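Local coordinates for putative esterase (Bacteroides intestinalis DSM 17393, PDB 5VOL), which is a ferulic acid esterase of carbohydrate esterase family 1, probably releasing ferulate esterified to arabinoxylan, and binds calcium, at residues 36-50 with 124-138. Numbering follows the deposited sequence.
Sequences FEQNKEKKYPVLYLL and YRVIGDRQHRAIAGL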
# COMPACT_ATOMS: atom_id res chain seq x y z
N PHE C 36 -9.64 -15.21 24.41
CA PHE C 36 -10.52 -14.77 25.49
C PHE C 36 -11.03 -15.95 26.33
O PHE C 36 -10.99 -15.90 27.55
CB PHE C 36 -11.70 -13.97 24.93
CG PHE C 36 -12.53 -13.28 25.99
CD1 PHE C 36 -13.68 -13.86 26.47
CD2 PHE C 36 -12.15 -12.05 26.49
CE1 PHE C 36 -14.45 -13.23 27.45
CE2 PHE C 36 -12.91 -11.41 27.46
CZ PHE C 36 -14.06 -12.00 27.94
N GLU C 37 -11.46 -17.02 25.66
CA GLU C 37 -11.96 -18.22 26.34
C GLU C 37 -10.83 -19.14 26.81
O GLU C 37 -11.05 -20.06 27.59
CB GLU C 37 -12.88 -19.00 25.41
CG GLU C 37 -14.11 -18.24 24.95
CD GLU C 37 -15.04 -17.89 26.08
OE1 GLU C 37 -14.73 -18.26 27.24
OE2 GLU C 37 -16.08 -17.25 25.81
N GLN C 38 -9.63 -18.89 26.31
CA GLN C 38 -8.51 -19.80 26.50
C GLN C 38 -7.66 -19.40 27.70
O GLN C 38 -7.27 -20.25 28.50
CB GLN C 38 -7.66 -19.83 25.23
CG GLN C 38 -6.29 -20.40 25.41
CD GLN C 38 -5.46 -20.25 24.16
OE1 GLN C 38 -4.97 -19.16 23.85
NE2 GLN C 38 -5.31 -21.34 23.41
N ASN C 39 -7.37 -18.11 27.83
CA ASN C 39 -6.64 -17.60 28.97
C ASN C 39 -7.54 -16.69 29.79
O ASN C 39 -7.47 -15.47 29.68
CB ASN C 39 -5.38 -16.86 28.53
CG ASN C 39 -4.44 -16.56 29.68
OD1 ASN C 39 -4.86 -16.51 30.84
ND2 ASN C 39 -3.16 -16.38 29.36
N LYS C 40 -8.37 -17.30 30.63
CA LYS C 40 -9.39 -16.58 31.38
C LYS C 40 -8.86 -15.50 32.33
O LYS C 40 -9.63 -14.72 32.88
CB LYS C 40 -10.24 -17.59 32.16
CG LYS C 40 -11.04 -18.52 31.26
CD LYS C 40 -12.27 -17.80 30.73
CE LYS C 40 -12.99 -18.61 29.66
NZ LYS C 40 -13.35 -19.98 30.13
N GLU C 41 -7.55 -15.43 32.50
CA GLU C 41 -6.96 -14.41 33.37
C GLU C 41 -6.35 -13.24 32.60
O GLU C 41 -5.94 -12.25 33.19
CB GLU C 41 -5.89 -15.03 34.28
CG GLU C 41 -6.40 -15.54 35.62
CD GLU C 41 -7.12 -16.88 35.50
OE1 GLU C 41 -6.66 -17.74 34.72
OE2 GLU C 41 -8.14 -17.07 36.20
N LYS C 42 -6.28 -13.35 31.27
CA LYS C 42 -5.69 -12.29 30.48
C LYS C 42 -6.55 -11.03 30.49
O LYS C 42 -7.76 -11.11 30.34
CB LYS C 42 -5.46 -12.77 29.04
CG LYS C 42 -4.61 -11.82 28.20
CD LYS C 42 -4.19 -12.46 26.89
CE LYS C 42 -3.37 -11.49 26.04
NZ LYS C 42 -3.09 -12.04 24.67
N LYS C 43 -5.92 -9.88 30.68
CA LYS C 43 -6.59 -8.59 30.55
C LYS C 43 -6.14 -7.94 29.24
O LYS C 43 -5.04 -8.18 28.79
CB LYS C 43 -6.28 -7.68 31.73
CG LYS C 43 -6.69 -8.25 33.10
CD LYS C 43 -8.21 -8.37 33.22
CE LYS C 43 -8.66 -8.33 34.69
NZ LYS C 43 -8.56 -6.96 35.29
N TYR C 44 -6.99 -7.08 28.68
CA TYR C 44 -6.77 -6.54 27.34
C TYR C 44 -6.89 -5.02 27.26
O TYR C 44 -7.61 -4.40 28.05
CB TYR C 44 -7.77 -7.14 26.36
CG TYR C 44 -7.79 -8.65 26.30
CD1 TYR C 44 -6.94 -9.35 25.44
CD2 TYR C 44 -8.67 -9.38 27.08
CE1 TYR C 44 -6.97 -10.73 25.38
CE2 TYR C 44 -8.71 -10.76 27.02
CZ TYR C 44 -7.86 -11.43 26.17
OH TYR C 44 -7.91 -12.80 26.13
N PRO C 45 -6.19 -4.41 26.29
CA PRO C 45 -6.55 -3.03 25.99
C PRO C 45 -7.92 -2.99 25.31
O PRO C 45 -8.46 -4.04 24.94
CB PRO C 45 -5.43 -2.55 25.06
CG PRO C 45 -4.71 -3.77 24.63
CD PRO C 45 -4.95 -4.84 25.62
N VAL C 46 -8.48 -1.80 25.16
CA VAL C 46 -9.78 -1.67 24.53
C VAL C 46 -9.79 -0.51 23.54
O VAL C 46 -9.19 0.54 23.77
CB VAL C 46 -10.92 -1.47 25.57
CG1 VAL C 46 -10.76 -0.16 26.31
CG2 VAL C 46 -12.28 -1.52 24.87
N LEU C 47 -10.47 -0.75 22.43
CA LEU C 47 -10.77 0.28 21.46
C LEU C 47 -12.30 0.47 21.39
O LEU C 47 -13.03 -0.47 21.07
CB LEU C 47 -10.23 -0.08 20.06
CG LEU C 47 -10.67 0.85 18.92
CD1 LEU C 47 -10.08 2.23 19.11
CD2 LEU C 47 -10.25 0.27 17.55
N TYR C 48 -12.76 1.68 21.68
CA TYR C 48 -14.16 2.02 21.43
C TYR C 48 -14.28 2.47 19.98
O TYR C 48 -13.63 3.41 19.55
CB TYR C 48 -14.65 3.10 22.42
CG TYR C 48 -14.66 2.54 23.82
CD1 TYR C 48 -15.76 1.81 24.28
CD2 TYR C 48 -13.56 2.67 24.67
CE1 TYR C 48 -15.77 1.25 25.55
CE2 TYR C 48 -13.56 2.11 25.93
CZ TYR C 48 -14.67 1.41 26.37
OH TYR C 48 -14.67 0.84 27.62
N LEU C 49 -15.08 1.75 19.21
CA LEU C 49 -15.18 2.02 17.78
C LEU C 49 -16.62 2.42 17.41
O LEU C 49 -17.51 1.58 17.37
CB LEU C 49 -14.74 0.79 16.99
CG LEU C 49 -14.69 0.85 15.46
CD1 LEU C 49 -13.71 1.92 15.01
CD2 LEU C 49 -14.25 -0.50 14.93
N LEU C 50 -16.81 3.69 17.11
CA LEU C 50 -18.15 4.29 17.02
C LEU C 50 -18.71 4.35 15.59
O LEU C 50 -17.97 4.63 14.63
CB LEU C 50 -18.12 5.70 17.63
CG LEU C 50 -17.48 5.85 19.01
CD1 LEU C 50 -17.59 7.30 19.50
CD2 LEU C 50 -18.10 4.89 20.05
N TYR C 124 -15.59 -7.63 30.16
CA TYR C 124 -14.73 -8.17 29.10
C TYR C 124 -13.25 -8.00 29.43
O TYR C 124 -12.40 -7.99 28.53
CB TYR C 124 -15.11 -7.54 27.75
CG TYR C 124 -16.54 -7.83 27.37
CD1 TYR C 124 -16.92 -9.12 27.02
CD2 TYR C 124 -17.52 -6.85 27.42
CE1 TYR C 124 -18.23 -9.42 26.70
CE2 TYR C 124 -18.84 -7.14 27.11
CZ TYR C 124 -19.18 -8.42 26.75
OH TYR C 124 -20.49 -8.73 26.42
N ARG C 125 -12.96 -7.87 30.72
CA ARG C 125 -11.59 -7.93 31.25
C ARG C 125 -10.61 -6.96 30.59
O ARG C 125 -9.54 -7.35 30.11
CB ARG C 125 -11.05 -9.36 31.13
CG ARG C 125 -12.11 -10.43 31.34
CD ARG C 125 -11.50 -11.74 31.77
NE ARG C 125 -10.47 -12.21 30.85
CZ ARG C 125 -10.64 -13.19 29.97
NH1 ARG C 125 -11.80 -13.81 29.87
NH2 ARG C 125 -9.63 -13.55 29.18
N VAL C 126 -10.99 -5.69 30.58
CA VAL C 126 -10.15 -4.64 30.04
C VAL C 126 -9.19 -4.17 31.13
O VAL C 126 -9.55 -4.11 32.29
CB VAL C 126 -11.01 -3.46 29.53
CG1 VAL C 126 -10.19 -2.21 29.36
CG2 VAL C 126 -11.74 -3.86 28.23
N ILE C 127 -7.95 -3.86 30.75
CA ILE C 127 -6.93 -3.46 31.71
C ILE C 127 -7.42 -2.30 32.58
O ILE C 127 -7.26 -2.31 33.79
CB ILE C 127 -5.60 -3.07 31.01
CG1 ILE C 127 -4.98 -4.31 30.37
CG2 ILE C 127 -4.64 -2.44 32.00
CD1 ILE C 127 -3.84 -4.01 29.41
N GLY C 128 -8.06 -1.32 31.95
CA GLY C 128 -8.81 -0.32 32.70
C GLY C 128 -8.10 1.00 32.91
O GLY C 128 -8.63 1.86 33.62
N ASP C 129 -6.93 1.18 32.32
CA ASP C 129 -6.28 2.47 32.42
C ASP C 129 -6.19 3.17 31.07
O ASP C 129 -6.45 2.59 30.01
CB ASP C 129 -4.88 2.35 33.06
CG ASP C 129 -3.96 1.42 32.29
OD1 ASP C 129 -4.42 0.72 31.36
OD2 ASP C 129 -2.75 1.39 32.64
N ARG C 130 -5.82 4.45 31.13
CA ARG C 130 -5.70 5.34 29.99
C ARG C 130 -4.74 4.82 28.92
O ARG C 130 -4.98 4.93 27.72
CB ARG C 130 -5.23 6.69 30.49
CG ARG C 130 -4.84 7.64 29.43
CD ARG C 130 -4.28 8.90 30.02
NE ARG C 130 -4.30 9.93 29.00
CZ ARG C 130 -3.32 10.13 28.13
NH1 ARG C 130 -2.22 9.38 28.19
NH2 ARG C 130 -3.44 11.09 27.22
N GLN C 131 -3.64 4.25 29.39
CA GLN C 131 -2.57 3.76 28.54
C GLN C 131 -3.02 2.60 27.66
O GLN C 131 -2.35 2.26 26.68
CB GLN C 131 -1.38 3.33 29.41
CG GLN C 131 -0.62 4.48 30.10
CD GLN C 131 -1.41 5.23 31.19
OE1 GLN C 131 -2.15 4.63 31.99
NE2 GLN C 131 -1.23 6.55 31.23
N HIS C 132 -4.14 1.98 28.01
CA HIS C 132 -4.69 0.87 27.23
C HIS C 132 -6.15 1.11 26.80
O HIS C 132 -6.94 0.16 26.67
CB HIS C 132 -4.57 -0.42 28.02
CG HIS C 132 -3.15 -0.76 28.37
ND1 HIS C 132 -2.56 -0.36 29.55
CD2 HIS C 132 -2.20 -1.43 27.67
CE1 HIS C 132 -1.30 -0.78 29.57
NE2 HIS C 132 -1.06 -1.43 28.44
N ARG C 133 -6.49 2.36 26.56
CA ARG C 133 -7.84 2.70 26.12
C ARG C 133 -7.78 3.67 24.97
O ARG C 133 -7.19 4.74 25.09
CB ARG C 133 -8.67 3.30 27.27
CG ARG C 133 -10.13 3.61 26.87
CD ARG C 133 -10.96 4.24 28.02
NE ARG C 133 -11.04 3.40 29.21
CZ ARG C 133 -10.41 3.66 30.36
NH1 ARG C 133 -9.63 4.73 30.47
NH2 ARG C 133 -10.55 2.84 31.40
N ALA C 134 -8.39 3.31 23.84
CA ALA C 134 -8.36 4.17 22.66
C ALA C 134 -9.77 4.35 22.11
O ALA C 134 -10.68 3.62 22.47
CB ALA C 134 -7.41 3.58 21.58
N ILE C 135 -9.95 5.32 21.23
CA ILE C 135 -11.26 5.54 20.65
C ILE C 135 -11.15 6.00 19.20
O ILE C 135 -10.23 6.72 18.82
CB ILE C 135 -12.08 6.55 21.51
CG1 ILE C 135 -13.54 6.64 21.05
CG2 ILE C 135 -11.43 7.93 21.54
CD1 ILE C 135 -14.42 7.37 22.09
N ALA C 136 -12.08 5.52 18.37
CA ALA C 136 -12.10 5.85 16.94
C ALA C 136 -13.54 5.79 16.48
O ALA C 136 -14.38 5.19 17.14
CB ALA C 136 -11.24 4.86 16.15
N GLY C 137 -13.84 6.39 15.33
CA GLY C 137 -15.17 6.26 14.76
C GLY C 137 -15.25 6.92 13.41
O GLY C 137 -14.35 7.68 13.04
N LEU C 138 -16.34 6.65 12.68
CA LEU C 138 -16.59 7.28 11.39
C LEU C 138 -17.72 8.30 11.45
O LEU C 138 -18.68 8.14 12.20
CB LEU C 138 -16.90 6.21 10.33
CG LEU C 138 -18.26 5.53 10.51
CD1 LEU C 138 -19.31 6.08 9.53
CD2 LEU C 138 -18.15 4.03 10.38
O HOH W 1 -11.44 -5.40 34.31
O HOH W 2 -6.42 -4.41 35.29
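Val46 to Leu50 run parallel to Arg133 to Leu138 as neighbouring strands; the axes of strands 46-50 and 133-138 approach to 4.5 Å, with hydrogen bonds alternating from Val46 N to His132 O through to Leu138 N to Leu50 O. Ahead of them, Tyr44 bridges Val126 through hydrogen bonds from Tyr44 N to Arg125 O and Ile127 N to Tyr44 O. Beyond this bridge Arg125 enters the loop 36-43. Its chain, bent at chi3 (-55°), brings the guanidinium flat over Phe36 as a cation-pi stack, planes 18° apart, with NH1 above the ring centre. NH1 and NH2 both hydrogen-bond to Phe36 O, each at 3.2 Å, while NE and NH2 share Lys42 O in two more hydrogen bonds, with NE at 3.0 Å; both acceptors lie in the guanidinium plane, fixing its rotation. A leucine in place of Arg125 would probably leave these two carbonyls without their donors and the loop less firmly tied. At the start of strand 46-50, Val46 CB packs on Val126 CG2 at 3.7 Å. Arg133 CG meets the edge of the Tyr48 ring at CE2 (3.9 Å), and Glu121 of helix 108-123 hydrogen-bonds Tyr48 OH and forms a salt bridge with Arg133 NE. On the other face, Leu47 CD1 lies against Ala134 CB and Ala136 CB, and helix 254-271 packs on Leu47 and Ala134. Gly137 faces Leu50, where a CB would clash. These are central parallel strands of an alpha/beta-hydrolase fold, the second leading into a probable nucleophile elbow.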